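Local coordinates for glycerol uptake operon antiterminator regulatory protein (Listeria monocytogenes str. 4b, PDB 3KTS), which probably senses glycerol 3-phosphate and acts as a transcriptional antiterminator for the glycerol uptake operon, at residues I13-N18 against Y32-E37; F76-I81 against K98-L103; R107-D112 against E132-I137. All coordinates share one frame; numbering follows the deposited sequence.

Contact 1: residues I13-N18 against Y32-E37; sequences IPAAHN and YMVMLE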
ATOM      1  N   ILE A  13      -8.839  -1.011  -2.240  1.00 77.48           N
ATOM      2  CA  ILE A  13      -8.227   0.117  -1.581  1.00 78.24           C
ATOM      3  C   ILE A  13      -7.857   1.075  -2.703  1.00 81.19           C
ATOM      4  O   ILE A  13      -6.882   0.844  -3.411  1.00 90.83           O
ATOM      5  CB  ILE A  13      -6.987  -0.299  -0.770  1.00 75.78           C
ATOM      6  CG1 ILE A  13      -7.326  -1.456   0.186  1.00 80.45           C
ATOM      7  CG2 ILE A  13      -6.445   0.896  -0.005  1.00 89.67           C
ATOM      8  CD1 ILE A  13      -6.142  -1.983   0.989  1.00 80.26           C
ATOM      9  N   PRO A  14      -8.667   2.130  -2.906  1.00 83.08           N
ATOM     10  CA  PRO A  14      -8.427   3.090  -3.980  1.00 78.50           C
ATOM     11  C   PRO A  14      -7.076   3.784  -3.868  1.00 71.68           C
ATOM     12  O   PRO A  14      -6.612   4.064  -2.763  1.00 77.58           O
ATOM     13  CB  PRO A  14      -9.564   4.108  -3.802  1.00 79.51           C
ATOM     14  CG  PRO A  14     -10.022   3.944  -2.409  1.00 64.69           C
ATOM     15  CD  PRO A  14      -9.876   2.479  -2.140  1.00 84.21           C
ATOM     16  N   ALA A  15      -6.460   4.046  -5.014  1.00 72.06           N
ATOM     17  CA  ALA A  15      -5.131   4.637  -5.062  1.00 76.98           C
ATOM     18  C   ALA A  15      -5.169   5.978  -5.779  1.00 78.82           C
ATOM     19  O   ALA A  15      -5.429   6.038  -6.977  1.00 83.71           O
ATOM     20  CB  ALA A  15      -4.152   3.681  -5.745  1.00 76.78           C
ATOM     21  N   ALA A  16      -4.902   7.049  -5.038  1.00 76.57           N
ATOM     22  CA  ALA A  16      -4.969   8.402  -5.572  1.00 77.14           C
ATOM     23  C   ALA A  16      -3.637   8.860  -6.150  1.00 84.05           C
ATOM     24  O   ALA A  16      -2.614   8.807  -5.464  1.00 88.23           O
ATOM     25  CB  ALA A  16      -5.433   9.372  -4.489  1.00 82.40           C
ATOM     26  N   HIS A  17      -3.666   9.306  -7.407  1.00 86.09           N
ATOM     27  CA  HIS A  17      -2.525   9.952  -8.062  1.00 85.79           C
ATOM     28  C   HIS A  17      -2.574  11.462  -7.863  1.00 92.32           C
ATOM     29  O   HIS A  17      -1.537  12.137  -7.852  1.00 93.62           O
ATOM     30  CB  HIS A  17      -2.537   9.678  -9.566  1.00 88.65           C
ATOM     31  CG  HIS A  17      -2.172   8.277  -9.938  1.00 86.69           C
ATOM     32  ND1 HIS A  17      -0.867   7.844 -10.021  1.00106.01           N
ATOM     33  CD2 HIS A  17      -2.943   7.214 -10.266  1.00 91.68           C
ATOM     34  CE1 HIS A  17      -0.848   6.574 -10.382  1.00105.93           C
ATOM     35  NE2 HIS A  17      -2.095   6.165 -10.530  1.00 93.45           N
ATOM     36  N   ASN A  18      -3.793  11.979  -7.720  1.00 98.49           N
ATOM     37  CA  ASN A  18      -4.065  13.412  -7.711  1.00 98.86           C
ATOM     38  C   ASN A  18      -4.563  13.914  -6.370  1.00105.15           C
ATOM     39  O   ASN A  18      -4.849  13.137  -5.457  1.00108.46           O
ATOM     40  CB  ASN A  18      -5.123  13.746  -8.767  1.00 94.55           C
ATOM     41  CG  ASN A  18      -4.647  13.485 -10.175  1.00102.80           C
ATOM     42  OD1 ASN A  18      -3.967  14.316 -10.776  1.00116.21           O
ATOM     43  ND2 ASN A  18      -5.010  12.328 -10.719  1.00105.66           N
ATOM     44  N   TYR A  32     -10.150   2.632   3.937  1.00 87.29           N
ATOM     45  CA  TYR A  32      -8.715   2.828   3.631  1.00 82.92           C
ATOM     46  C   TYR A  32      -8.429   3.308   2.206  1.00 82.14           C
ATOM     47  O   TYR A  32      -9.002   2.798   1.236  1.00 77.25           O
ATOM     48  CB  TYR A  32      -7.917   1.556   3.903  1.00 81.63           C
ATOM     49  CG  TYR A  32      -7.451   1.420   5.331  1.00 80.30           C
ATOM     50  CD1 TYR A  32      -8.235   0.778   6.285  1.00 69.85           C
ATOM     51  CD2 TYR A  32      -6.216   1.925   5.725  1.00 83.45           C
ATOM     52  CE1 TYR A  32      -7.801   0.650   7.594  1.00 82.56           C
ATOM     53  CE2 TYR A  32      -5.772   1.799   7.026  1.00 78.54           C
ATOM     54  CZ  TYR A  32      -6.570   1.165   7.955  1.00 85.33           C
ATOM     55  OH  TYR A  32      -6.127   1.059   9.249  1.00104.54           O
ATOM     56  N   MET A  33      -7.534   4.285   2.093  1.00 79.86           N
ATOM     57  CA  MET A  33      -7.111   4.814   0.797  1.00 83.68           C
ATOM     58  C   MET A  33      -5.586   4.781   0.647  1.00 83.49           C
ATOM     59  O   MET A  33      -4.855   4.671   1.639  1.00 84.90           O
ATOM     60  CB  MET A  33      -7.631   6.237   0.592  1.00 80.15           C
ATOM     61  CG  MET A  33      -6.855   7.309   1.348  1.00 84.01           C
ATOM     62  SD  MET A  33      -6.813   8.864   0.439  1.00 93.94           S
ATOM     63  CE  MET A  33      -8.406   9.558   0.874  1.00112.24           C
ATOM     64  N   VAL A  34      -5.115   4.877  -0.591  1.00 74.90           N
ATOM     65  CA  VAL A  34      -3.684   4.918  -0.866  1.00 77.02           C
ATOM     66  C   VAL A  34      -3.298   6.199  -1.597  1.00 76.92           C
ATOM     67  O   VAL A  34      -3.936   6.583  -2.577  1.00 77.51           O
ATOM     68  CB  VAL A  34      -3.236   3.706  -1.704  1.00 75.97           C
ATOM     69  CG1 VAL A  34      -1.825   3.918  -2.233  1.00 73.44           C
ATOM     70  CG2 VAL A  34      -3.316   2.431  -0.878  1.00 84.07           C
ATOM     71  N   MET A  35      -2.250   6.858  -1.113  1.00 74.85           N
ATOM     72  CA  MET A  35      -1.786   8.105  -1.709  1.00 81.68           C
ATOM     73  C   MET A  35      -0.437   7.922  -2.395  1.00 77.75           C
ATOM     74  O   MET A  35       0.565   7.622  -1.746  1.00 83.64           O
ATOM     75  CB  MET A  35      -1.692   9.203  -0.648  1.00 85.52           C
ATOM     76  CG  MET A  35      -2.315  10.525  -1.065  1.00 81.52           C
ATOM     77  SD  MET A  35      -2.288  11.754   0.254  1.00 89.56           S
ATOM     78  CE  MET A  35      -3.799  11.349   1.126  1.00 89.50           C
ATOM     79  N   LEU A  36      -0.419   8.103  -3.712  1.00 67.23           N
ATOM     80  CA  LEU A  36       0.648   7.563  -4.545  1.00 73.09           C
ATOM     81  C   LEU A  36       1.769   8.579  -4.733  1.00 70.33           C
ATOM     82  O   LEU A  36       2.854   8.433  -4.171  1.00 82.01           O
ATOM     83  CB  LEU A  36       0.098   7.128  -5.905  1.00 73.99           C
ATOM     84  CG  LEU A  36      -0.368   5.675  -6.016  1.00 83.21           C
ATOM     85  CD1 LEU A  36      -1.310   5.501  -7.196  1.00 94.31           C
ATOM     86  CD2 LEU A  36       0.824   4.736  -6.133  1.00 79.48           C
ATOM     87  N   GLU A  37       1.499   9.610  -5.527  1.00 73.10           N
ATOM     88  CA  GLU A  37       2.426  10.726  -5.677  1.00 80.64           C
ATOM     89  C   GLU A  37       1.961  11.938  -4.879  1.00 74.82           C
ATOM     90  O   GLU A  37       0.785  12.300  -4.910  1.00 85.10           O
ATOM     91  CB  GLU A  37       2.584  11.096  -7.152  1.00 74.03           C
ATOM     92  CG  GLU A  37       3.696  12.096  -7.425  1.00 94.32           C
ATOM     93  CD  GLU A  37       3.633  12.670  -8.828  1.00 94.52           C
ATOM     94  OE1 GLU A  37       4.526  13.466  -9.187  1.00 86.74           O
ATOM     95  OE2 GLU A  37       2.690  12.325  -9.571  1.00116.81           O
TER
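Ala15 and Val34 face each other across two neighbouring parallel strands of the TIM barrel, in the close-packed part of a contact that opens to solvent at His17 and Glu37. In the packed part two backbone hydrogen bonds zip the strands together: Val34 N to Pro14 O at 2.8 Å and Ala16 N to Val34 O at 2.7 Å. Side chains alternate between two faces. Ala15 and Val34 share the one turned into the barrel; Thr177 of strand 173-178 touches Ile13 and Val34, and His60 of strand 56-60 touches Val34. In Ile13, CG1 lies beside the backbone N (chi1 -53°), which leaves CG2 anti to that N and turned to Val34 CG2, 3.6 Å away, the two side chains crossing obliquely. Ala16 and Met35 take the other face, under helix 20-25, which links the two strands as a beta-alpha-beta unit; Ile25 and Met22 of that helix pack on Pro14 and Met35.

A third bond, Leu36 N to Ala16 O at 2.9 Å, marks the passage to the solvent side. Here His17 and Leu36 run side by side, pointing the same way, and Leu36 CD1 sits over one face of the imidazole, 3.5 Å from the ring centroid, as a CH-pi contact. The same methyl reaches back to Ala15 CB at 3.7 Å, so it bridges the packed part and the exposed histidine. His17 NE2 is hydrogen-bonded to Ser179 OG, which helps set the turn of the ring. Beyond them Glu37 is solvent-exposed and makes a weak hydrogen bond to Asn65. Backbone bonds and methyl packing thus hold the wall of the barrel, while polar side chains take over at its end; an unidentified molecule about 4 Å from the Leu36 side chain may mark a pocket there.

Contact 2: residues F76-I81 against K98-L103; sequences FLCTEI and KQHKML
A Schellman motif ends helix 91-99 on the outside of the TIM barrel, and the turn it makes sets His100 and Met102 against Cys78 of the neighbouring helix 71-81. Lys101, with positive phi, is the C-prime residue of the motif; Met102 N is bonded to Ala97 O, and Lys101 N makes a weak bond to Lys98 O. On either side of Lys101 in sequence, His100 and Met102 both send their CB toward helix 71-81.

Cys78 meets both, CB on the ring and SG on Met102. Its CB lies over one face of the His100 imidazole, displaced toward the rim of the ring and 3.6 Å from His100 CG. SG stands anti to the Cys78 carbonyl carbon (chi1 -64°); this carries the sulfur past the ring, to 4.3 Å from its centroid in an oblique sulfur-aromatic contact, and on to Met102 CG at 3.8 Å. Thr79 adds a methyl, CG2, which approaches His100 CE1 to 3.8 Å at a slant.

The polar ends are served by one residue, Asp75, a turn earlier on helix 71-81. Its OD1 is hydrogen-bonded to His100 NE2, and its backbone O to Thr79 OG1. The imidazole is thereby tethered while Cys78 CB covers one face, and the nearby carboxylate would probably favour a positive charge on the ring. This is surface packing between helix 71-81 and the turn that ends helix 91-99, just before strand 103-109 begins. Pro83 also touches Met102, whose chain bends at chi2 (-90°) and brings CE 4.1 Å from Leu77 O.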
ATOM      1  N   PHE A  76       9.956  11.861  10.083  1.00 80.90           N
ATOM      2  CA  PHE A  76       9.067  12.970   9.721  1.00 80.57           C
ATOM      3  C   PHE A  76       7.649  12.511   9.401  1.00 83.83           C
ATOM      4  O   PHE A  76       6.677  13.142   9.821  1.00 84.67           O
ATOM      5  CB  PHE A  76       9.667  13.711   8.526  1.00 79.24           C
ATOM      6  CG  PHE A  76       8.800  14.805   7.958  1.00 75.26           C
ATOM      7  CD1 PHE A  76       8.281  14.692   6.671  1.00 81.90           C
ATOM      8  CD2 PHE A  76       8.536  15.959   8.686  1.00 75.04           C
ATOM      9  CE1 PHE A  76       7.499  15.698   6.125  1.00 76.54           C
ATOM     10  CE2 PHE A  76       7.749  16.970   8.153  1.00 64.35           C
ATOM     11  CZ  PHE A  76       7.240  16.846   6.865  1.00 76.46           C
ATOM     12  N   LEU A  77       7.539  11.406   8.671  1.00 86.65           N
ATOM     13  CA  LEU A  77       6.242  10.858   8.293  1.00 81.35           C
ATOM     14  C   LEU A  77       5.487  10.325   9.491  1.00 81.96           C
ATOM     15  O   LEU A  77       4.266  10.433   9.546  1.00 91.29           O
ATOM     16  CB  LEU A  77       6.398   9.750   7.252  1.00 77.96           C
ATOM     17  CG  LEU A  77       6.973  10.118   5.886  1.00 69.44           C
ATOM     18  CD1 LEU A  77       6.931   8.905   4.987  1.00 58.43           C
ATOM     19  CD2 LEU A  77       6.225  11.284   5.256  1.00 72.48           C
ATOM     20  N   CYS A  78       6.221   9.769  10.450  1.00 79.59           N
ATOM     21  CA  CYS A  78       5.621   9.126  11.615  1.00 85.32           C
ATOM     22  C   CYS A  78       5.299  10.087  12.751  1.00 87.88           C
ATOM     23  O   CYS A  78       4.294   9.917  13.443  1.00 92.52           O
ATOM     24  CB  CYS A  78       6.539   8.025  12.132  1.00 91.58           C
ATOM     25  SG  CYS A  78       6.773   6.659  10.978  1.00 92.81           S
ATOM     26  N   THR A  79       6.156  11.087  12.947  1.00 91.94           N
ATOM     27  CA  THR A  79       5.993  12.046  14.039  1.00 87.78           C
ATOM     28  C   THR A  79       5.229  13.308  13.632  1.00 91.03           C
ATOM     29  O   THR A  79       4.491  13.864  14.443  1.00 97.97           O
ATOM     30  CB  THR A  79       7.350  12.455  14.682  1.00 87.76           C
ATOM     31  OG1 THR A  79       8.193  13.071  13.698  1.00 83.71           O
ATOM     32  CG2 THR A  79       8.064  11.245  15.288  1.00 70.45           C
ATOM     33  N   GLU A  80       5.391  13.757  12.388  1.00 92.91           N
ATOM     34  CA  GLU A  80       4.799  15.035  11.969  1.00 90.27           C
ATOM     35  C   GLU A  80       3.742  14.995  10.868  1.00 90.20           C
ATOM     36  O   GLU A  80       2.990  15.955  10.717  1.00 95.63           O
ATOM     37  CB  GLU A  80       5.885  16.062  11.625  1.00 89.59           C
ATOM     38  CG  GLU A  80       6.444  16.789  12.846  1.00100.21           C
ATOM     39  CD  GLU A  80       6.561  18.298  12.648  1.00124.03           C
ATOM     40  OE1 GLU A  80       6.655  19.022  13.665  1.00129.42           O
ATOM     41  OE2 GLU A  80       6.552  18.766  11.486  1.00127.19           O
ATOM     42  N   ILE A  81       3.677  13.917  10.092  1.00 94.11           N
ATOM     43  CA  ILE A  81       2.632  13.812   9.060  1.00 93.71           C
ATOM     44  C   ILE A  81       1.520  12.867   9.506  1.00 93.22           C
ATOM     45  O   ILE A  81       0.339  13.211   9.416  1.00 95.05           O
ATOM     46  CB  ILE A  81       3.213  13.500   7.640  1.00 93.00           C
ATOM     47  CG1 ILE A  81       3.301  14.772   6.796  1.00101.12           C
ATOM     48  CG2 ILE A  81       2.311  12.590   6.835  1.00100.99           C
ATOM     49  CD1 ILE A  81       4.026  15.929   7.414  1.00117.01           C
ATOM     50  N   LYS A  98       8.298   0.430  11.801  1.00 86.11           N
ATOM     51  CA  LYS A  98       8.004  -0.527  12.861  1.00 82.87           C
ATOM     52  C   LYS A  98       8.440  -0.055  14.248  1.00 82.24           C
ATOM     53  O   LYS A  98       7.836  -0.446  15.242  1.00 93.49           O
ATOM     54  CB  LYS A  98       8.615  -1.887  12.535  1.00 79.20           C
ATOM     55  CG  LYS A  98       7.754  -2.729  11.590  1.00 79.61           C
ATOM     56  CD  LYS A  98       8.481  -3.986  11.138  1.00 77.60           C
ATOM     57  CE  LYS A  98       8.571  -5.020  12.242  1.00 74.03           C
ATOM     58  NZ  LYS A  98       9.536  -6.082  11.875  1.00 88.87           N
ATOM     59  N   GLN A  99       9.470   0.790  14.311  1.00 79.81           N
ATOM     60  CA  GLN A  99       9.904   1.378  15.582  1.00 73.60           C
ATOM     61  C   GLN A  99       8.864   2.364  16.099  1.00 73.77           C
ATOM     62  O   GLN A  99       8.645   2.464  17.305  1.00 83.41           O
ATOM     63  CB  GLN A  99      11.264   2.074  15.454  1.00 67.55           C
ATOM     64  CG  GLN A  99      12.383   1.179  14.965  1.00 63.53           C
ATOM     65  CD  GLN A  99      13.771   1.716  15.284  1.00 83.34           C
ATOM     66  OE1 GLN A  99      14.129   2.832  14.904  1.00 77.24           O
ATOM     67  NE2 GLN A  99      14.566   0.906  15.974  1.00 91.93           N
ATOM     68  N   HIS A 100       8.218   3.074  15.176  1.00 72.87           N
ATOM     69  CA  HIS A 100       7.198   4.063  15.508  1.00 72.90           C
ATOM     70  C   HIS A 100       5.815   3.447  15.584  1.00 78.90           C
ATOM     71  O   HIS A 100       4.819   4.176  15.620  1.00 88.64           O
ATOM     72  CB  HIS A 100       7.170   5.175  14.463  1.00 74.45           C
ATOM     73  CG  HIS A 100       8.385   6.043  14.467  1.00 72.73           C
ATOM     74  ND1 HIS A 100       8.472   7.198  15.212  1.00 88.65           N
ATOM     75  CD2 HIS A 100       9.560   5.932  13.806  1.00 79.28           C
ATOM     76  CE1 HIS A 100       9.650   7.761  15.014  1.00 81.83           C
ATOM     77  NE2 HIS A 100      10.330   7.013  14.164  1.00 95.65           N
ATOM     78  N   LYS A 101       5.764   2.112  15.596  1.00 77.80           N
ATOM     79  CA  LYS A 101       4.520   1.336  15.638  1.00 81.58           C
ATOM     80  C   LYS A 101       3.555   1.729  14.513  1.00 84.96           C
ATOM     81  O   LYS A 101       2.353   1.886  14.734  1.00 92.81           O
ATOM     82  CB  LYS A 101       3.854   1.414  17.024  1.00 81.61           C
ATOM     83  CG  LYS A 101       4.781   1.059  18.188  1.00 79.80           C
ATOM     84  CD  LYS A 101       4.011   0.944  19.494  1.00 88.94           C
ATOM     85  CE  LYS A 101       4.948   0.657  20.663  1.00 99.87           C
ATOM     86  NZ  LYS A 101       4.244   0.751  21.976  1.00 90.64           N
ATOM     87  N   MET A 102       4.116   1.901  13.313  1.00 84.43           N
ATOM     88  CA  MET A 102       3.363   2.204  12.099  1.00 81.39           C
ATOM     89  C   MET A 102       3.109   0.951  11.292  1.00 87.09           C
ATOM     90  O   MET A 102       3.906   0.004  11.321  1.00 92.70           O
ATOM     91  CB  MET A 102       4.135   3.176  11.219  1.00 78.75           C
ATOM     92  CG  MET A 102       3.660   4.586  11.297  1.00 86.93           C
ATOM     93  SD  MET A 102       2.375   4.977  10.100  1.00 73.13           S
ATOM     94  CE  MET A 102       2.521   6.740  10.265  1.00 68.85           C
ATOM     95  N   LEU A 103       1.997   0.963  10.563  1.00 82.31           N
ATOM     96  CA  LEU A 103       1.658  -0.107   9.648  1.00 79.80           C
ATOM     97  C   LEU A 103       2.623  -0.007   8.475  1.00 81.72           C
ATOM     98  O   LEU A 103       2.472   0.849   7.602  1.00 84.10           O
ATOM     99  CB  LEU A 103       0.213   0.057   9.161  1.00 84.75           C
ATOM    100  CG  LEU A 103      -0.750  -1.111   8.898  1.00 79.96           C
ATOM    101  CD1 LEU A 103      -1.613  -0.776   7.692  1.00 76.95           C
ATOM    102  CD2 LEU A 103      -0.066  -2.439   8.674  1.00 82.21           C
TER

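Contact 3: residues R107-D112 against E132-I137; sequences RLFMID and ELLPGI
Arg107 and Glu132 lie side by side on one face of the sheet, joined by a salt bridge in which Arg107 NE meets Glu132 OE1 at 3.0 Å. The bond is bent, 130° at the hydrogen, and the carboxylate oxygen stands 33° out of the guanidinium plane. Leu134, two residues on from Glu132 and on the same face, crosses the arginine: its CD1 touches Arg107 CG at 3.5 Å and its CD2 reaches NH2. The CD1 methyl also packs against Phe109 CE1 at 4.0 Å.

Both side chains of the salt bridge leave with CG anti to the backbone N (chi1 -150° in Arg107), directed into the TIM barrel by two parallel strands of a beta-alpha-beta crossover whose helix is 113-126. The strands are bonded through Leu108 N to Glu132 O (2.8 Å), Leu134 N to Leu108 O (3.0 Å) and Met110 N to Leu134 O (2.7 Å). Leu108 and Leu133 take the opposite face, against helices 113-126 and 139-149 respectively.

Further out, Glu132 OE2 is hydrogen-bonded to Thr177 OG1, which anchors the carboxylate, and His60 packs on both charged side chains. An unidentified bound molecule lies about 3 Å from the Arg107 side chain. At the strand ends Met110, the centre of an inverse gamma turn, packs its CG on Leu133 CD2 (4.1 Å), and its CB lies near CD of Pro135, which follows a cis peptide bond.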
ATOM      1  N   ARG A 107       6.693  -2.913  -0.545  1.00 78.93           N
ATOM      2  CA  ARG A 107       6.339  -3.001  -1.951  1.00 71.13           C
ATOM      3  C   ARG A 107       7.318  -3.888  -2.697  1.00 77.07           C
ATOM      4  O   ARG A 107       8.532  -3.721  -2.591  1.00 79.03           O
ATOM      5  CB  ARG A 107       6.331  -1.612  -2.568  1.00 76.27           C
ATOM      6  CG  ARG A 107       5.358  -1.476  -3.698  1.00 67.91           C
ATOM      7  CD  ARG A 107       5.315  -0.058  -4.218  1.00 79.28           C
ATOM      8  NE  ARG A 107       4.143   0.181  -5.057  1.00 69.36           N
ATOM      9  CZ  ARG A 107       3.987   1.247  -5.833  1.00 91.11           C
ATOM     10  NH1 ARG A 107       4.926   2.189  -5.875  1.00 81.73           N
ATOM     11  NH2 ARG A 107       2.882   1.383  -6.556  1.00106.75           N
ATOM     12  N   LEU A 108       6.779  -4.835  -3.452  1.00 78.73           N
ATOM     13  CA  LEU A 108       7.592  -5.752  -4.220  1.00 75.63           C
ATOM     14  C   LEU A 108       7.142  -5.722  -5.670  1.00 74.57           C
ATOM     15  O   LEU A 108       5.943  -5.705  -5.948  1.00 73.95           O
ATOM     16  CB  LEU A 108       7.449  -7.162  -3.662  1.00 80.49           C
ATOM     17  CG  LEU A 108       8.743  -7.970  -3.608  1.00 93.41           C
ATOM     18  CD1 LEU A 108       9.495  -7.620  -2.337  1.00 99.12           C
ATOM     19  CD2 LEU A 108       8.451  -9.461  -3.660  1.00 96.37           C
ATOM     20  N   PHE A 109       8.107  -5.708  -6.589  1.00 72.84           N
ATOM     21  CA  PHE A 109       7.822  -5.726  -8.021  1.00 63.59           C
ATOM     22  C   PHE A 109       8.158  -7.089  -8.606  1.00 71.67           C
ATOM     23  O   PHE A 109       9.338  -7.433  -8.742  1.00 70.91           O
ATOM     24  CB  PHE A 109       8.644  -4.662  -8.757  1.00 66.88           C
ATOM     25  CG  PHE A 109       8.385  -3.247  -8.307  1.00 77.67           C
ATOM     26  CD1 PHE A 109       7.091  -2.788  -8.076  1.00 76.07           C
ATOM     27  CD2 PHE A 109       9.443  -2.358  -8.155  1.00 76.64           C
ATOM     28  CE1 PHE A 109       6.863  -1.474  -7.669  1.00 95.68           C
ATOM     29  CE2 PHE A 109       9.225  -1.046  -7.752  1.00 84.44           C
ATOM     30  CZ  PHE A 109       7.932  -0.600  -7.511  1.00 86.45           C
ATOM     31  N   MET A 110       7.130  -7.860  -8.958  1.00 76.33           N
ATOM     32  CA  MET A 110       7.312  -9.146  -9.646  1.00 81.15           C
ATOM     33  C   MET A 110       7.859  -8.955 -11.070  1.00 84.91           C
ATOM     34  O   MET A 110       7.116  -9.002 -12.052  1.00 87.67           O
ATOM     35  CB  MET A 110       6.005  -9.959  -9.661  1.00 83.26           C
ATOM     36  CG  MET A 110       5.514 -10.444  -8.279  1.00 94.83           C
ATOM     37  SD  MET A 110       6.748 -11.352  -7.305  1.00109.25           S
ATOM     38  CE  MET A 110       7.087 -12.734  -8.387  1.00101.01           C
ATOM     39  N   ILE A 111       9.166  -8.732 -11.164  1.00 80.92           N
ATOM     40  CA  ILE A 111       9.822  -8.433 -12.429  1.00 87.27           C
ATOM     41  C   ILE A 111      10.428  -9.710 -13.000  1.00 87.52           C
ATOM     42  O   ILE A 111      10.057 -10.144 -14.091  1.00 82.32           O
ATOM     43  CB  ILE A 111      10.917  -7.341 -12.259  1.00 81.90           C
ATOM     44  CG1 ILE A 111      10.302  -6.024 -11.792  1.00 88.13           C
ATOM     45  CG2 ILE A 111      11.654  -7.103 -13.558  1.00 97.84           C
ATOM     46  CD1 ILE A 111      11.327  -4.981 -11.383  1.00 90.43           C
ATOM     47  N   ASP A 112      11.360 -10.295 -12.250  1.00 92.26           N
ATOM     48  CA  ASP A 112      12.046 -11.525 -12.639  1.00 93.75           C
ATOM     49  C   ASP A 112      12.314 -12.430 -11.430  1.00 93.36           C
ATOM     50  O   ASP A 112      11.871 -12.136 -10.320  1.00 99.79           O
ATOM     51  CB  ASP A 112      13.341 -11.212 -13.415  1.00 97.24           C
ATOM     52  CG  ASP A 112      14.210 -10.151 -12.740  1.00100.52           C
ATOM     53  OD1 ASP A 112      14.430 -10.225 -11.515  1.00109.63           O
ATOM     54  OD2 ASP A 112      14.702  -9.249 -13.449  1.00 97.83           O
ATOM     55  N   GLU A 132       2.803  -5.400  -0.466  1.00 74.68           N
ATOM     56  CA  GLU A 132       2.088  -5.112  -1.712  1.00 74.89           C
ATOM     57  C   GLU A 132       2.860  -5.729  -2.886  1.00 67.78           C
ATOM     58  O   GLU A 132       4.039  -5.434  -3.082  1.00 64.04           O
ATOM     59  CB  GLU A 132       1.904  -3.600  -1.904  1.00 60.69           C
ATOM     60  CG  GLU A 132       1.008  -3.198  -3.064  1.00 73.10           C
ATOM     61  CD  GLU A 132       0.917  -1.678  -3.254  1.00 81.62           C
ATOM     62  OE1 GLU A 132       1.965  -1.017  -3.461  1.00 78.00           O
ATOM     63  OE2 GLU A 132      -0.216  -1.147  -3.209  1.00 77.32           O
ATOM     64  N   LEU A 133       2.198  -6.596  -3.647  1.00 68.62           N
ATOM     65  CA  LEU A 133       2.790  -7.177  -4.858  1.00 70.08           C
ATOM     66  C   LEU A 133       2.261  -6.509  -6.118  1.00 74.77           C
ATOM     67  O   LEU A 133       1.057  -6.273  -6.252  1.00 74.82           O
ATOM     68  CB  LEU A 133       2.538  -8.683  -4.933  1.00 67.30           C
ATOM     69  CG  LEU A 133       3.625  -9.625  -4.396  1.00 85.42           C
ATOM     70  CD1 LEU A 133       3.783  -9.546  -2.873  1.00 87.22           C
ATOM     71  CD2 LEU A 133       3.338 -11.059  -4.836  1.00 74.04           C
ATOM     72  N   LEU A 134       3.176  -6.195  -7.032  1.00 76.09           N
ATOM     73  CA  LEU A 134       2.833  -5.617  -8.332  1.00 73.17           C
ATOM     74  C   LEU A 134       3.525  -6.400  -9.452  1.00 76.33           C
ATOM     75  O   LEU A 134       4.674  -6.802  -9.293  1.00 78.75           O
ATOM     76  CB  LEU A 134       3.208  -4.136  -8.394  1.00 73.73           C
ATOM     77  CG  LEU A 134       2.578  -3.225  -7.337  1.00 88.22           C
ATOM     78  CD1 LEU A 134       3.530  -3.061  -6.184  1.00 87.30           C
ATOM     79  CD2 LEU A 134       2.203  -1.867  -7.897  1.00 84.34           C
ATOM     80  N   PRO A 135       2.827  -6.644 -10.578  1.00 82.60           N
ATOM     81  CA  PRO A 135       1.438  -6.303 -10.862  1.00 82.14           C
ATOM     82  C   PRO A 135       0.469  -7.244 -10.167  1.00 82.94           C
ATOM     83  O   PRO A 135       0.866  -8.315  -9.702  1.00 85.60           O
ATOM     84  CB  PRO A 135       1.339  -6.483 -12.374  1.00 78.88           C
ATOM     85  CG  PRO A 135       2.310  -7.544 -12.673  1.00 86.12           C
ATOM     86  CD  PRO A 135       3.457  -7.323 -11.725  1.00 85.08           C
ATOM     87  N   GLY A 136      -0.792  -6.826 -10.101  1.00 83.57           N
ATOM     88  CA  GLY A 136      -1.836  -7.594  -9.438  1.00 84.53           C
ATOM     89  C   GLY A 136      -2.583  -8.524 -10.371  1.00 84.75           C
ATOM     90  O   GLY A 136      -3.639  -9.049 -10.009  1.00 88.00           O
ATOM     91  N   ILE A 137      -2.043  -8.727 -11.571  1.00 83.13           N
ATOM     92  CA  ILE A 137      -2.668  -9.626 -12.542  1.00 85.95           C
ATOM     93  C   ILE A 137      -1.912 -10.937 -12.761  1.00 84.46           C
ATOM     94  O   ILE A 137      -2.125 -11.612 -13.769  1.00 83.41           O
ATOM     95  CB  ILE A 137      -2.967  -8.937 -13.895  1.00 80.68           C
ATOM     96  CG1 ILE A 137      -1.713  -8.256 -14.458  1.00 94.61           C
ATOM     97  CG2 ILE A 137      -4.133  -7.961 -13.741  1.00 85.47           C
ATOM     98  CD1 ILE A 137      -1.861  -7.777 -15.892  1.00 95.53           C
TER

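The contacts follow one another along the chain without overlap, all within one TIM barrel. Contacts 1 and 3 are strand pairs of the same curled parallel sheet, their centres about 17 Å apart; they touch across the barrel mouth, where Leu36 CD2 packs 4.0 Å from Arg107 NH2. Unidentified bound material near Leu36 and near Arg107 may mark a pocket here, which would be consistent with a ligand-sensing site. Contact 2 lies in the helical layer instead, about 19 Å from contact 1 and about 25 Å from contact 3, between centres, and on the opposite side of the chain's centre from contact 3. Its second segment ends at Leu103, the first residue of strand 103-109, which carries contact 3.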